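Local structure of TSSL1 (Pseudomonas aeruginosa, 4B62) at residues Ala53-Glu58 against Ala104-Asp109; Asp45-Ser50 against Gln60-Arg65. The protein probably fixes the type VI secretion system to the bacterial cell wall, through the OmpA-like peptidoglycan-binding module described here. One frame throughout, in Å; residues are numbered along the deposited sequence.

Interaction 1 of 2, residues Ala53-Glu58 against Ala104-Asp109; sequences ASVRDE and AQEVAD. With PO4 (phosphate ion), chain C.
In this OmpA-like domain the loop between strand 37-43 and helix 60-72 passes over helix 96-115, and the two meet where Ala53 O and the side chain of Val55 approach Glu106. No direct hydrogen bond joins the segments; the touching is done by the aliphatic part of Glu106, and its carboxylate works through water. CG of Glu106 lies 3.2 Å from Ala53 O, a methylene set against a backbone carbonyl. The same CG also has CG2 of Val55 at 4.4 Å, a loose apolar approach. With CG anti to the backbone N (chi1 -175°) the chain leaves the helix toward the loop, and a bend at chi2 (70°) brings the carboxylate to two bridging waters. One of them accepts from Val55 N at 2.9 Å and donates to Glu106 OE2 at 2.6 Å, so the N-H of Val55 reaches the carboxylate through water and not directly. The other links Ala53 O and Glu106 OE1 only weakly. Glutamate suits this place because its two methylenes span the gap while its charged end stays with water at the border of the buried zone. Alanine is small enough for the loop backbone to lie low on the helix; its methyl touches Ala102 and Arg103 of the same helix. Branched Val55 packs against Phe48 and Leu110. At the loop's other side a phosphate ion, probably from the crystallisation liquor, is bound, with Ser52 OG and Tyr93 OH among its partners. In one of its two conformers Ser54 OG makes a weak, and so doubtful, bond to O1. The backbone adds a firmer one, Ala53 N donating to phosphate O4 at 2.8 Å with an N-H...O angle of 159°.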
ATOM      1  N   ALA A  53      -4.083  -1.723 -11.565  1.00 12.82           N
ATOM      2  CA  ALA A  53      -3.855  -2.374 -10.277  1.00 12.10           C
ATOM      3  C   ALA A  53      -2.775  -3.455 -10.328  1.00 12.63           C
ATOM      4  O   ALA A  53      -2.582  -4.178  -9.379  1.00 15.68           O
ATOM      5  CB  ALA A  53      -5.155  -2.922  -9.699  1.00 13.72           C
ATOM      6  N   SER A  54      -2.052  -3.520 -11.439  1.00 13.09           N
ATOM      7  CA  SER A  54      -0.906  -4.413 -11.550  0.53 13.56           C
ATOM      8  C   SER A  54       0.352  -3.698 -11.071  1.00 12.29           C
ATOM      9  O   SER A  54       0.604  -2.558 -11.441  1.00 14.94           O
ATOM     10  CB  SER A  54      -0.709  -4.877 -12.993  0.53 16.35           C
ATOM     11  OG  SER A  54      -1.785  -5.691 -13.424  0.53 20.44           O
ATOM     12  N   VAL A  55       1.132  -4.365 -10.232  1.00 11.38           N
ATOM     13  CA  VAL A  55       2.394  -3.800  -9.781  1.00 11.18           C
ATOM     14  C   VAL A  55       3.390  -3.968 -10.919  1.00 11.80           C
ATOM     15  O   VAL A  55       3.687  -5.078 -11.336  1.00 14.11           O
ATOM     16  CB  VAL A  55       2.933  -4.412  -8.479  1.00 11.67           C
ATOM     17  CG1 VAL A  55       4.251  -3.765  -8.067  1.00 13.08           C
ATOM     18  CG2 VAL A  55       1.907  -4.273  -7.365  1.00 12.16           C
ATOM     19  N   ARG A  56       3.908  -2.848 -11.406  1.00 10.87           N
ATOM     20  CA  ARG A  56       4.831  -2.869 -12.547  1.00  9.87           C
ATOM     21  C   ARG A  56       6.043  -3.739 -12.221  1.00 10.47           C
ATOM     22  O   ARG A  56       6.519  -3.710 -11.099  1.00 11.10           O
ATOM     23  CB  ARG A  56       5.290  -1.451 -12.912  1.00 11.27           C
ATOM     24  CG  ARG A  56       4.180  -0.414 -12.945  1.00 13.01           C
ATOM     25  CD  ARG A  56       4.543   0.783 -13.796  1.00 14.02           C
ATOM     26  NE  ARG A  56       4.339   0.533 -15.216  1.00 14.09           N
ATOM     27  CZ  ARG A  56       4.661   1.395 -16.180  1.00 14.02           C
ATOM     28  NH1 ARG A  56       5.243   2.547 -15.897  1.00 14.69           N
ATOM     29  NH2 ARG A  56       4.423   1.088 -17.438  1.00 15.27           N
ATOM     30  N   ASP A  57       6.556  -4.505 -13.198  1.00 11.91           N
ATOM     31  CA  ASP A  57       7.699  -5.368 -12.932  1.00 13.07           C
ATOM     32  C   ASP A  57       8.825  -4.583 -12.271  1.00 11.15           C
ATOM     33  O   ASP A  57       9.447  -5.041 -11.318  1.00 13.05           O
ATOM     34  CB  ASP A  57       8.243  -5.972 -14.220  1.00 14.91           C
ATOM     35  CG  ASP A  57       7.412  -7.114 -14.750  1.00 16.11           C
ATOM     36  OD1 ASP A  57       6.238  -7.280 -14.394  1.00 18.48           O
ATOM     37  OD2 ASP A  57       7.966  -7.871 -15.556  1.00 21.04           O
ATOM     38  N   GLU A  58       9.071  -3.380 -12.781  1.00 10.62           N
ATOM     39  CA  GLU A  58      10.198  -2.566 -12.321  1.00 12.27           C
ATOM     40  C   GLU A  58      10.086  -2.113 -10.859  1.00 11.38           C
ATOM     41  O   GLU A  58      11.102  -1.768 -10.234  1.00 12.79           O
ATOM     42  CB  GLU A  58      10.424  -1.360 -13.242  1.00 12.95           C
ATOM     43  CG  GLU A  58       9.233  -0.430 -13.451  1.00 12.41           C
ATOM     44  CD  GLU A  58       8.391  -0.765 -14.678  1.00 11.87           C
ATOM     45  OE1 GLU A  58       8.126  -1.967 -14.931  1.00 13.24           O
ATOM     46  OE2 GLU A  58       7.979   0.195 -15.372  1.00 14.41           O
ATOM     47  N   ALA A 104      -5.373  -2.600  -3.416  1.00  9.00           N
ATOM     48  CA  ALA A 104      -5.125  -3.191  -2.111  1.00  9.52           C
ATOM     49  C   ALA A 104      -5.024  -4.714  -2.209  1.00  8.38           C
ATOM     50  O   ALA A 104      -4.156  -5.340  -1.611  1.00  9.96           O
ATOM     51  CB  ALA A 104      -6.229  -2.792  -1.151  1.00  9.80           C
ATOM     52  N   GLN A 105      -5.948  -5.300  -2.947  1.00  9.62           N
ATOM     53  CA  GLN A 105      -5.970  -6.751  -3.045  1.00  9.99           C
ATOM     54  C   GLN A 105      -4.722  -7.292  -3.761  1.00 10.06           C
ATOM     55  O   GLN A 105      -4.197  -8.345  -3.388  1.00 11.17           O
ATOM     56  CB  GLN A 105      -7.218  -7.243  -3.761  1.00 11.58           C
ATOM     57  CG  GLN A 105      -7.457  -8.745  -3.625  1.00 14.28           C
ATOM     58  CD  GLN A 105      -7.649  -9.202  -2.179  1.00 17.10           C
ATOM     59  OE1 GLN A 105      -8.578  -8.771  -1.495  1.00 21.30           O
ATOM     60  NE2 GLN A 105      -6.760 -10.058  -1.707  1.00 20.32           N
ATOM     61  N   GLU A 106      -4.260  -6.591  -4.802  1.00 11.37           N
ATOM     62  CA  GLU A 106      -3.071  -7.053  -5.502  1.00 11.20           C
ATOM     63  C   GLU A 106      -1.841  -7.027  -4.580  1.00  9.75           C
ATOM     64  O   GLU A 106      -1.033  -7.975  -4.551  1.00 11.22           O
ATOM     65  CB  GLU A 106      -2.839  -6.246  -6.770  1.00 12.56           C
ATOM     66  CG  GLU A 106      -1.676  -6.749  -7.626  1.00 13.46           C
ATOM     67  CD  GLU A 106      -1.938  -8.088  -8.310  1.00 16.30           C
ATOM     68  OE1 GLU A 106      -3.089  -8.570  -8.339  1.00 22.71           O
ATOM     69  OE2 GLU A 106      -0.973  -8.675  -8.841  1.00 19.35           O
ATOM     70  N   VAL A 107      -1.726  -5.966  -3.784  1.00  9.97           N
ATOM     71  CA  VAL A 107      -0.632  -5.880  -2.825  1.00  9.94           C
ATOM     72  C   VAL A 107      -0.725  -7.022  -1.804  1.00 10.00           C
ATOM     73  O   VAL A 107       0.254  -7.713  -1.528  1.00 10.78           O
ATOM     74  CB  VAL A 107      -0.603  -4.486  -2.162  1.00 10.62           C
ATOM     75  CG1 VAL A 107       0.379  -4.427  -0.996  1.00 11.42           C
ATOM     76  CG2 VAL A 107      -0.216  -3.434  -3.186  1.00 10.97           C
ATOM     77  N   ALA A 108      -1.915  -7.232  -1.253  1.00  9.95           N
ATOM     78  CA  ALA A 108      -2.104  -8.331  -0.304  1.00 10.93           C
ATOM     79  C   ALA A 108      -1.761  -9.684  -0.927  1.00 10.15           C
ATOM     80  O   ALA A 108      -1.106 -10.527  -0.303  1.00 11.49           O
ATOM     81  CB  ALA A 108      -3.526  -8.336   0.241  1.00 10.92           C
ATOM     82  N   ASP A 109      -2.208  -9.887  -2.168  1.00 10.76           N
ATOM     83  CA  ASP A 109      -1.988 -11.168  -2.852  1.00 11.00           C
ATOM     84  C   ASP A 109      -0.490 -11.406  -3.078  1.00 11.70           C
ATOM     85  O   ASP A 109       0.024 -12.497  -2.838  1.00 13.07           O
ATOM     86  CB  ASP A 109      -2.710 -11.195  -4.200  1.00 11.17           C
ATOM     87  CG  ASP A 109      -4.221 -11.351  -4.082  1.00 13.62           C
ATOM     88  OD1 ASP A 109      -4.738 -11.597  -2.972  1.00 15.50           O
ATOM     89  OD2 ASP A 109      -4.888 -11.227  -5.126  1.00 16.86           O
TER
HETATM   90  P   PO4 C1448      -4.180  -3.916 -15.017  0.57 20.16           P
HETATM   91  O1  PO4 C1448      -2.760  -3.507 -15.312  0.57 26.08           O
HETATM   92  O2  PO4 C1448      -5.097  -3.146 -15.913  0.57 26.74           O
HETATM   93  O3  PO4 C1448      -4.371  -5.383 -15.296  0.57 24.62           O
HETATM   94  O4  PO4 C1448      -4.564  -3.655 -13.587  0.57 15.87           O
HETATM   95  O   HOH W   1      -4.111  -6.830 -11.006  1.00 46.46           O
HETATM   96  O   HOH W   2       0.884  -7.242 -10.005  1.00 19.15           O

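Interaction 2 of 2, residues Asp45-Ser50 against Gln60-Arg65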
ATOM      1  N   ASP A  45       1.587   5.749  -7.312  0.50  9.69           N
ATOM      2  CA  ASP A  45       2.556   6.009  -8.379  0.50 10.31           C
ATOM      3  C   ASP A  45       3.854   5.218  -8.200  0.50 10.06           C
ATOM      4  O   ASP A  45       4.597   5.047  -9.161  0.50 11.34           O
ATOM      5  CB  ASP A  45       2.929   7.499  -8.470  0.50 12.71           C
ATOM      6  CG  ASP A  45       1.723   8.423  -8.564  0.50 14.90           C
ATOM      7  OD1 ASP A  45       0.754   8.119  -9.291  0.50 15.57           O
ATOM      8  OD2 ASP A  45       1.762   9.483  -7.903  0.50 18.03           O
ATOM      9  N   GLU A  46       4.153   4.769  -6.983  1.00  9.82           N
ATOM     10  CA  GLU A  46       5.360   3.981  -6.721  1.00  9.35           C
ATOM     11  C   GLU A  46       5.222   2.510  -7.097  1.00  8.84           C
ATOM     12  O   GLU A  46       6.225   1.802  -7.075  1.00 10.38           O
ATOM     13  CB  GLU A  46       5.780   4.082  -5.249  1.00 10.37           C
ATOM     14  CG  GLU A  46       6.064   5.498  -4.769  1.00 12.20           C
ATOM     15  CD  GLU A  46       7.220   6.178  -5.469  1.00 12.11           C
ATOM     16  OE1 GLU A  46       8.044   5.483  -6.103  1.00 12.86           O
ATOM     17  OE2 GLU A  46       7.290   7.420  -5.369  1.00 16.94           O
ATOM     18  N   LEU A  47       3.996   2.067  -7.412  1.00  8.95           N
ATOM     19  CA  LEU A  47       3.692   0.651  -7.646  1.00  9.63           C
ATOM     20  C   LEU A  47       3.022   0.354  -8.971  1.00  9.55           C
ATOM     21  O   LEU A  47       3.343  -0.650  -9.602  1.00 11.42           O
ATOM     22  CB  LEU A  47       2.795   0.135  -6.522  1.00 10.07           C
ATOM     23  CG  LEU A  47       3.479   0.058  -5.156  1.00 10.94           C
ATOM     24  CD1 LEU A  47       2.417  -0.215  -4.101  1.00 12.79           C
ATOM     25  CD2 LEU A  47       4.591  -0.984  -5.090  1.00 10.79           C
ATOM     26  N   PHE A  48       2.068   1.203  -9.358  1.00  9.87           N
ATOM     27  CA  PHE A  48       1.123   0.904 -10.424  1.00 10.56           C
ATOM     28  C   PHE A  48       1.213   1.952 -11.526  1.00 11.66           C
ATOM     29  O   PHE A  48       1.406   3.137 -11.248  1.00 12.17           O
ATOM     30  CB  PHE A  48      -0.330   0.964  -9.912  1.00 11.71           C
ATOM     31  CG  PHE A  48      -0.593   0.219  -8.620  1.00 11.08           C
ATOM     32  CD1 PHE A  48      -0.667  -1.156  -8.587  1.00 13.16           C
ATOM     33  CD2 PHE A  48      -0.769   0.922  -7.427  1.00 11.09           C
ATOM     34  CE1 PHE A  48      -0.902  -1.820  -7.403  1.00 12.99           C
ATOM     35  CE2 PHE A  48      -1.002   0.254  -6.249  1.00 11.21           C
ATOM     36  CZ  PHE A  48      -1.070  -1.115  -6.244  1.00 12.60           C
ATOM     37  N   ALA A  49       0.994   1.533 -12.770  1.00 13.93           N
ATOM     38  CA  ALA A  49       0.743   2.503 -13.834  1.00 14.77           C
ATOM     39  C   ALA A  49      -0.587   3.203 -13.552  1.00 15.22           C
ATOM     40  O   ALA A  49      -1.446   2.698 -12.795  1.00 14.17           O
ATOM     41  CB  ALA A  49       0.713   1.829 -15.196  1.00 15.84           C
ATOM     42  N   SER A  50      -0.742   4.383 -14.131  1.00 16.57           N
ATOM     43  CA  SER A  50      -1.971   5.141 -14.016  1.00 16.91           C
ATOM     44  C   SER A  50      -3.173   4.255 -14.339  1.00 17.66           C
ATOM     45  O   SER A  50      -3.169   3.513 -15.321  1.00 18.10           O
ATOM     46  CB  SER A  50      -1.925   6.348 -14.953  1.00 21.02           C
ATOM     47  OG  SER A  50      -3.065   7.156 -14.781  1.00 23.71           O
ATOM     48  N   GLN A  60       8.204  -4.038  -8.485  1.00 11.11           N
ATOM     49  CA  GLN A  60       8.077  -5.195  -7.611  1.00 12.28           C
ATOM     50  C   GLN A  60       9.147  -5.292  -6.524  1.00 11.41           C
ATOM     51  O   GLN A  60       8.838  -5.731  -5.419  1.00 12.88           O
ATOM     52  CB  GLN A  60       7.943  -6.475  -8.417  1.00 13.42           C
ATOM     53  CG  GLN A  60       6.563  -6.529  -9.033  1.00 15.63           C
ATOM     54  CD  GLN A  60       6.294  -7.758  -9.844  1.00 19.06           C
ATOM     55  OE1 GLN A  60       6.974  -8.761  -9.713  1.00 23.41           O
ATOM     56  NE2 GLN A  60       5.276  -7.685 -10.691  1.00 21.74           N
ATOM     57  N   PRO A  61      10.390  -4.859  -6.807  1.00 11.29           N
ATOM     58  CA  PRO A  61      11.371  -4.954  -5.727  1.00 12.07           C
ATOM     59  C   PRO A  61      11.002  -4.133  -4.481  1.00 11.81           C
ATOM     60  O   PRO A  61      11.377  -4.504  -3.381  1.00 12.17           O
ATOM     61  CB  PRO A  61      12.646  -4.453  -6.379  1.00 13.17           C
ATOM     62  CG  PRO A  61      12.491  -4.811  -7.824  1.00 12.88           C
ATOM     63  CD  PRO A  61      11.032  -4.541  -8.098  1.00 11.74           C
ATOM     64  N   LEU A  62      10.257  -3.037  -4.650  1.00 11.26           N
ATOM     65  CA  LEU A  62       9.798  -2.271  -3.490  1.00 11.32           C
ATOM     66  C   LEU A  62       8.913  -3.139  -2.594  1.00 11.33           C
ATOM     67  O   LEU A  62       9.104  -3.192  -1.369  1.00 12.59           O
ATOM     68  CB  LEU A  62       9.067  -1.002  -3.925  1.00 11.61           C
ATOM     69  CG  LEU A  62       8.378  -0.185  -2.823  1.00 12.15           C
ATOM     70  CD1 LEU A  62       9.374   0.226  -1.740  1.00 13.76           C
ATOM     71  CD2 LEU A  62       7.688   1.042  -3.409  1.00 12.91           C
ATOM     72  N   LEU A  63       7.949  -3.832  -3.195  1.00 10.37           N
ATOM     73  CA  LEU A  63       7.102  -4.737  -2.409  1.00 11.99           C
ATOM     74  C   LEU A  63       7.899  -5.906  -1.863  1.00 10.98           C
ATOM     75  O   LEU A  63       7.602  -6.414  -0.790  1.00 12.64           O
ATOM     76  CB  LEU A  63       5.907  -5.230  -3.203  1.00 13.84           C
ATOM     77  CG  LEU A  63       4.770  -4.244  -3.377  1.00 15.84           C
ATOM     78  CD1 LEU A  63       3.597  -4.958  -4.010  1.00 17.23           C
ATOM     79  CD2 LEU A  63       4.330  -3.627  -2.048  1.00 17.13           C
ATOM     80  N   LEU A  64       8.907  -6.363  -2.600  1.00 11.62           N
ATOM     81  CA  LEU A  64       9.775  -7.418  -2.075  1.00 11.20           C
ATOM     82  C   LEU A  64      10.483  -6.982  -0.784  1.00 12.22           C
ATOM     83  O   LEU A  64      10.581  -7.758   0.158  1.00 13.53           O
ATOM     84  CB  LEU A  64      10.787  -7.865  -3.133  1.00 11.98           C
ATOM     85  CG  LEU A  64      11.681  -9.037  -2.738  1.00 13.77           C
ATOM     86  CD1 LEU A  64      10.863 -10.257  -2.359  1.00 15.84           C
ATOM     87  CD2 LEU A  64      12.599  -9.327  -3.908  1.00 15.11           C
ATOM     88  N   ARG A  65      10.951  -5.738  -0.726  1.00 10.99           N
ATOM     89  CA  ARG A  65      11.592  -5.229   0.496  1.00 12.53           C
ATOM     90  C   ARG A  65      10.606  -5.184   1.660  1.00 13.09           C
ATOM     91  O   ARG A  65      10.983  -5.437   2.821  1.00 14.22           O
ATOM     92  CB  ARG A  65      12.207  -3.857   0.257  1.00 13.64           C
ATOM     93  CG  ARG A  65      13.364  -3.925  -0.721  1.00 13.89           C
ATOM     94  CD  ARG A  65      14.135  -2.642  -0.804  1.00 14.37           C
ATOM     95  NE  ARG A  65      13.427  -1.581  -1.494  1.00 14.91           N
ATOM     96  CZ  ARG A  65      13.404  -1.411  -2.813  1.00 15.37           C
ATOM     97  NH1 ARG A  65      13.969  -2.304  -3.623  1.00 15.76           N
ATOM     98  NH2 ARG A  65      12.786  -0.354  -3.324  1.00 15.68           N
TER
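One face of the Phe48 ring is covered by CB of the preceding Leu47, 3.7 Å above the plane and over its centre, while the far end of Leu47 crosses to Leu62 and Leu63; Val55 and Val107 are further neighbours of the ring. The second flat group, the guanidinium of Arg65, has Pro61 O 3.3 Å above one face and Leu62 CA beside it, both offset toward the rim, and its NE pairs with Asp23. Between the segments the contact is mainly aliphatic, led by the CD2 methyls of Leu47 and Leu62. CD2 of Leu47 meets CG of Leu63 at 3.7 Å, the two side chains crossing at about a right angle. The same methyl lies 4.1 Å from Leu62 CD2, between two adjacent residues of helix 60-72. With CG of Leu62 anti to its backbone N (chi1 173°), CD2 extends out to the loop and also touches CB of Glu46 at 4.0 Å. Leucine fits here because its forked end can fill the join between loop and helix. Glu46 lends CB and its backbone O, while its carboxylate pairs with Arg28. With no hydrogen bond across the segments, cohesion rests on dispersion and the exclusion of water from buried leucines.

In the fold
Both contacts involve the loop that runs from strand 37-43 to helix 60-72, and each places a part of it on a different helix: interaction 1 on helix 96-115, interaction 2 on helix 60-72. Their centres are about 7 Å apart, and their segments alternate along the chain. Leu47 O probably accepts a hydrogen bond from Arg56 N, and Gln60 NE2 probably donates one to Val55 O. Phe48 packs against the backbone carbonyls of Ala53 and Ser54. Both are buried contacts with a partly exposed glutamate at the border; in interaction 2 leucines do most of the touching and the Glu46 carboxylate turns to Arg28, while in interaction 1 the Glu106 carboxylate joins the loop through water.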